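Local atomic coordinates of purine nucleoside phosphorylase (Schistosoma mansoni, PDB entry 5KO5), a protein that probably catalyses the phosphate-dependent cleavage of purine nucleosides such as inosine and guanosine, releasing the free base and ribose 1-phosphate. Residues Ser247-Asp250 with Ala251-Val255; Phe277-Ile280 with Ile281-Leu284. All coordinates share one frame; numbering follows the deposited sequence.

Contact 1 of 2, residues Ser247-Asp250 with Ala251-Val255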
loop_
_atom_site.group_PDB
_atom_site.type_symbol
_atom_site.label_atom_id
_atom_site.label_comp_id
_atom_site.label_asym_id
_atom_site.label_seq_id
_atom_site.Cartn_x
_atom_site.Cartn_y
_atom_site.Cartn_z
ATOM N N SER A 247 22.000 0.171 5.386
ATOM C CA SER A 247 21.021 0.279 6.460
ATOM C C SER A 247 21.043 -0.923 7.388
ATOM O O SER A 247 20.673 -0.798 8.558
ATOM C CB SER A 247 19.625 0.504 5.883
ATOM O OG SER A 247 19.625 1.674 5.082
ATOM N N ILE A 248 21.445 -2.092 6.890
ATOM C CA ILE A 248 21.535 -3.265 7.755
ATOM C C ILE A 248 22.678 -3.096 8.744
ATOM O O ILE A 248 22.522 -3.324 9.948
ATOM C CB ILE A 248 21.694 -4.545 6.909
ATOM C CG1 ILE A 248 20.401 -4.866 6.143
ATOM C CG2 ILE A 248 22.137 -5.727 7.785
ATOM C CD1 ILE A 248 19.206 -5.188 7.027
ATOM N N LEU A 249 23.839 -2.672 8.243
ATOM C CA LEU A 249 24.975 -2.399 9.108
ATOM C C LEU A 249 24.651 -1.286 10.095
ATOM O O LEU A 249 24.972 -1.388 11.286
ATOM C CB LEU A 249 26.179 -2.026 8.241
ATOM C CG LEU A 249 27.596 -2.293 8.722
ATOM C CD1 LEU A 249 27.715 -3.715 9.217
ATOM C CD2 LEU A 249 28.554 -2.046 7.564
ATOM N N ASP A 250 23.986 -0.221 9.630
ATOM C CA ASP A 250 23.674 0.883 10.530
ATOM C C ASP A 250 22.733 0.433 11.644
ATOM O O ASP A 250 22.885 0.852 12.798
ATOM C CB ASP A 250 23.061 2.060 9.771
ATOM C CG ASP A 250 24.039 2.726 8.821
ATOM O OD1 ASP A 250 25.269 2.535 8.980
ATOM O OD2 ASP A 250 23.559 3.451 7.926
ATOM N N ALA A 251 21.750 -0.416 11.320
ATOM C CA ALA A 251 20.875 -0.945 12.367
ATOM C C ALA A 251 21.652 -1.797 13.361
ATOM O O ALA A 251 21.397 -1.736 14.570
ATOM C CB ALA A 251 19.726 -1.738 11.748
ATOM N N GLU A 252 22.623 -2.582 12.876
ATOM C CA GLU A 252 23.430 -3.398 13.780
ATOM C C GLU A 252 24.281 -2.543 14.707
ATOM O O GLU A 252 24.640 -2.991 15.803
ATOM C CB GLU A 252 24.333 -4.344 12.989
ATOM C CG GLU A 252 23.613 -5.509 12.336
ATOM C CD GLU A 252 24.514 -6.266 11.367
ATOM O OE1 GLU A 252 25.553 -5.710 10.961
ATOM O OE2 GLU A 252 24.191 -7.414 11.007
ATOM N N ASN A 253 24.607 -1.319 14.292
ATOM C CA ASN A 253 25.481 -0.437 15.045
ATOM C C ASN A 253 24.756 0.767 15.639
ATOM O O ASN A 253 25.415 1.686 16.135
ATOM C CB ASN A 253 26.627 0.038 14.155
ATOM C CG ASN A 253 27.605 -1.064 13.823
ATOM O OD1 ASN A 253 28.162 -1.716 14.713
ATOM N ND2 ASN A 253 27.872 -1.243 12.531
ATOM N N ASP A 254 23.422 0.787 15.599
ATOM C CA ASP A 254 22.635 1.900 16.139
ATOM C C ASP A 254 23.067 3.244 15.553
ATOM O O ASP A 254 23.215 4.233 16.272
ATOM C CB ASP A 254 22.672 1.939 17.671
ATOM C CG ASP A 254 21.967 0.759 18.306
ATOM O OD1 ASP A 254 20.900 0.355 17.799
ATOM O OD2 ASP A 254 22.482 0.235 19.320
ATOM N N VAL A 255 23.279 3.279 14.238
ATOM C CA VAL A 255 23.697 4.484 13.527
ATOM C C VAL A 255 22.512 5.024 12.736
ATOM O O VAL A 255 21.834 4.273 12.019
ATOM C CB VAL A 255 24.900 4.208 12.606
ATOM C CG1 VAL A 255 25.144 5.380 11.657
ATOM C CG2 VAL A 255 26.144 3.929 13.435
#
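Asp-250 O accepts the backbone N-H of Val-255 at 2.8 Å in a nearly straight bond (N-H...O 178°), and this 6-to-1 link closes the Schellman motif that ends the short helix 247-252. Asp-254, with positive phi (54°), is its C-prime residue, and the companion bond from Asp-254 N to Ala-251 O is weak at 3.4 Å. Earlier carbonyls are used in ordinary helical fashion: Ser-247 O takes Ala-251 N, and Ile-248 O takes Glu-252 N at 3.0 Å. Asn-253 N is shared by two weak bonds, to Leu-249 O and Asp-250 O, where the helical pattern gives way to the turn. The amide ND2 of Asn-253 lies 3.2 Å from Leu-249 O. In Leu-249, CG roughly anti to the backbone N (chi1 -152°) and the turn at chi2 together bring CD1 to 3.4 Å from Glu-252 OE1. Val-255 CG1 packs 3.9 Å from OD1 of Asp-250, whose OD2 is hydrogen-bonded to Asn-245 ND2. At the buried N-terminal end, Ser-247 OG is hydrogen-bonded to Glu-203 OE2 and Asn-245 ND2, and Ser-247 touches the bound cytosine. At the other end, Asp-254 forms a salt bridge with Arg-170 of the second subunit. The backbone acceptors of this helix are thus largely used within one turn and its cap, and the same few residues join the base pocket to the subunit interface.

Contact 2 of 2, residues Phe277-Ile280 with Ile281-Leu284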
loop_
_atom_site.group_PDB
_atom_site.type_symbol
_atom_site.label_atom_id
_atom_site.label_comp_id
_atom_site.label_asym_id
_atom_site.label_seq_id
_atom_site.Cartn_x
_atom_site.Cartn_y
_atom_site.Cartn_z
ATOM N N PHE A 277 27.999 9.047 -16.740
ATOM C CA PHE A 277 26.784 9.205 -17.526
ATOM C C PHE A 277 27.036 9.973 -18.818
ATOM O O PHE A 277 26.403 9.684 -19.837
ATOM C CB PHE A 277 25.670 9.821 -16.673
ATOM C CG PHE A 277 24.815 8.793 -15.995
ATOM C CD1 PHE A 277 25.389 7.808 -15.206
ATOM C CD2 PHE A 277 23.450 8.786 -16.178
ATOM C CE1 PHE A 277 24.594 6.831 -14.602
ATOM C CE2 PHE A 277 22.652 7.828 -15.564
ATOM C CZ PHE A 277 23.241 6.847 -14.785
ATOM N N LYS A 278 27.959 10.937 -18.810
ATOM C CA LYS A 278 28.327 11.585 -20.068
ATOM C C LYS A 278 28.863 10.562 -21.064
ATOM O O LYS A 278 28.474 10.564 -22.235
ATOM C CB LYS A 278 29.338 12.707 -19.810
ATOM C CG LYS A 278 29.767 13.489 -21.041
ATOM C CD LYS A 278 30.732 14.611 -20.640
ATOM C CE LYS A 278 31.262 15.366 -21.841
ATOM N NZ LYS A 278 32.218 16.434 -21.422
ATOM N N GLU A 279 29.727 9.654 -20.604
ATOM C CA GLU A 279 30.271 8.639 -21.500
ATOM C C GLU A 279 29.200 7.644 -21.935
ATOM O O GLU A 279 29.185 7.213 -23.093
ATOM C CB GLU A 279 31.464 7.932 -20.853
ATOM C CG GLU A 279 32.123 6.873 -21.743
ATOM C CD GLU A 279 32.870 7.452 -22.932
ATOM O OE1 GLU A 279 32.997 8.691 -23.030
ATOM O OE2 GLU A 279 33.330 6.655 -23.777
ATOM N N ILE A 280 28.295 7.265 -21.028
ATOM C CA ILE A 280 27.175 6.410 -21.423
ATOM C C ILE A 280 26.395 7.061 -22.558
ATOM O O ILE A 280 26.085 6.423 -23.571
ATOM C CB ILE A 280 26.276 6.088 -20.216
ATOM C CG1 ILE A 280 27.005 5.171 -19.228
ATOM C CG2 ILE A 280 24.964 5.444 -20.687
ATOM C CD1 ILE A 280 26.312 5.053 -17.875
ATOM N N ILE A 281 26.097 8.356 -22.415
ATOM C CA ILE A 281 25.357 9.085 -23.443
ATOM C C ILE A 281 26.096 9.049 -24.781
ATOM O O ILE A 281 25.506 8.746 -25.826
ATOM C CB ILE A 281 25.053 10.520 -22.971
ATOM C CG1 ILE A 281 24.045 10.490 -21.820
ATOM C CG2 ILE A 281 24.529 11.372 -24.121
ATOM C CD1 ILE A 281 23.874 11.821 -21.104
ATOM N N THR A 282 27.402 9.348 -24.771
ATOM C CA THR A 282 28.163 9.341 -26.022
ATOM C C THR A 282 28.211 7.956 -26.653
ATOM O O THR A 282 28.332 7.836 -27.879
ATOM C CB THR A 282 29.595 9.839 -25.809
ATOM O OG1 THR A 282 30.387 8.793 -25.234
ATOM C CG2 THR A 282 29.627 11.036 -24.905
ATOM N N ARG A 283 28.121 6.903 -25.841
ATOM C CA ARG A 283 28.282 5.538 -26.324
ATOM C C ARG A 283 26.963 4.855 -26.674
ATOM O O ARG A 283 26.983 3.764 -27.254
ATOM C CB ARG A 283 29.056 4.705 -25.296
ATOM C CG ARG A 283 30.482 5.200 -25.052
ATOM C CD ARG A 283 31.481 4.526 -25.979
ATOM N NE ARG A 283 31.632 3.111 -25.661
ATOM C CZ ARG A 283 32.467 2.640 -24.742
ATOM N NH1 ARG A 283 33.232 3.474 -24.049
ATOM N NH2 ARG A 283 32.537 1.338 -24.515
ATOM N N LEU A 284 25.829 5.467 -26.342
ATOM C CA LEU A 284 24.538 4.880 -26.660
ATOM C C LEU A 284 24.414 4.632 -28.160
ATOM O O LEU A 284 24.947 5.403 -28.969
ATOM C CB LEU A 284 23.419 5.817 -26.214
ATOM C CG LEU A 284 23.241 5.788 -24.704
ATOM C CD1 LEU A 284 22.163 6.746 -24.242
ATOM C CD2 LEU A 284 22.942 4.373 -24.272
#
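Glu-279 and Arg-283, one helical turn apart, are joined by a salt bridge on the flank of helix 259-283. Glu-279 OE2 uses its anti lone pair to accept NH1 of Arg-283 at 3.2 Å, in the plane of the guanidinium and at its edge, although the carboxylate and guanidinium planes are turned 75° apart. The first torsion of the arginine (chi1 -63°) sets CG 3.4 Å from the same OE2, and bends at chi2 and chi3 carry NH1 to it. NH1 also forms a salt bridge with Glu-182, at the end of helix 170-182.

Among the hydrogen bonds, Glu-279 O is gripped twice from one face of its plane, by Arg-283 N and by Thr-282 OG1 at 2.9 Å. The threonine hydroxyl sits between its backbone N and carbonyl carbon (chi1 78°), which turns it back onto Glu-279 O. Phe-277 O and Lys-278 O receive Ile-281 N and Thr-282 N in regular helical bonds. Ile-280 O takes only weak ones, from Arg-283 N and Leu-284 N, as the helix ends.

Apolar contact between the segments is slight, with Leu-284 CD2 4.3 Å from Ile-280 CG2. The buried side chains instead face the sheet: Phe-277 and Ile-281 pack on strand 112-121, and Ile-280 meets strand 236-246. With two carboxylates beside NH1, the positive charge of Arg-283 is probably well stabilised, and the final turn is tied to helix 170-182.

Followed from the N terminus, the chain completes strand 236-246 and enters helix 247-252, which together with its C-terminal turn makes up contact 1; a short connection then leads into the long helix 259-283, and contact 2 lies at the far end of that helix. The two are in series, neither nesting nor crossing, and each is a local turn that closes no long loop. The centres of contact 1 and contact 2 are 36 Å apart, and the two do not touch. Contact 1 joins the cytosine pocket to helix 205-213 and the second subunit, whereas contact 2 sets the last turns of helix 259-283 against helix 170-182 and strands 29-32, 112-121 and 236-246 of the mixed sheet.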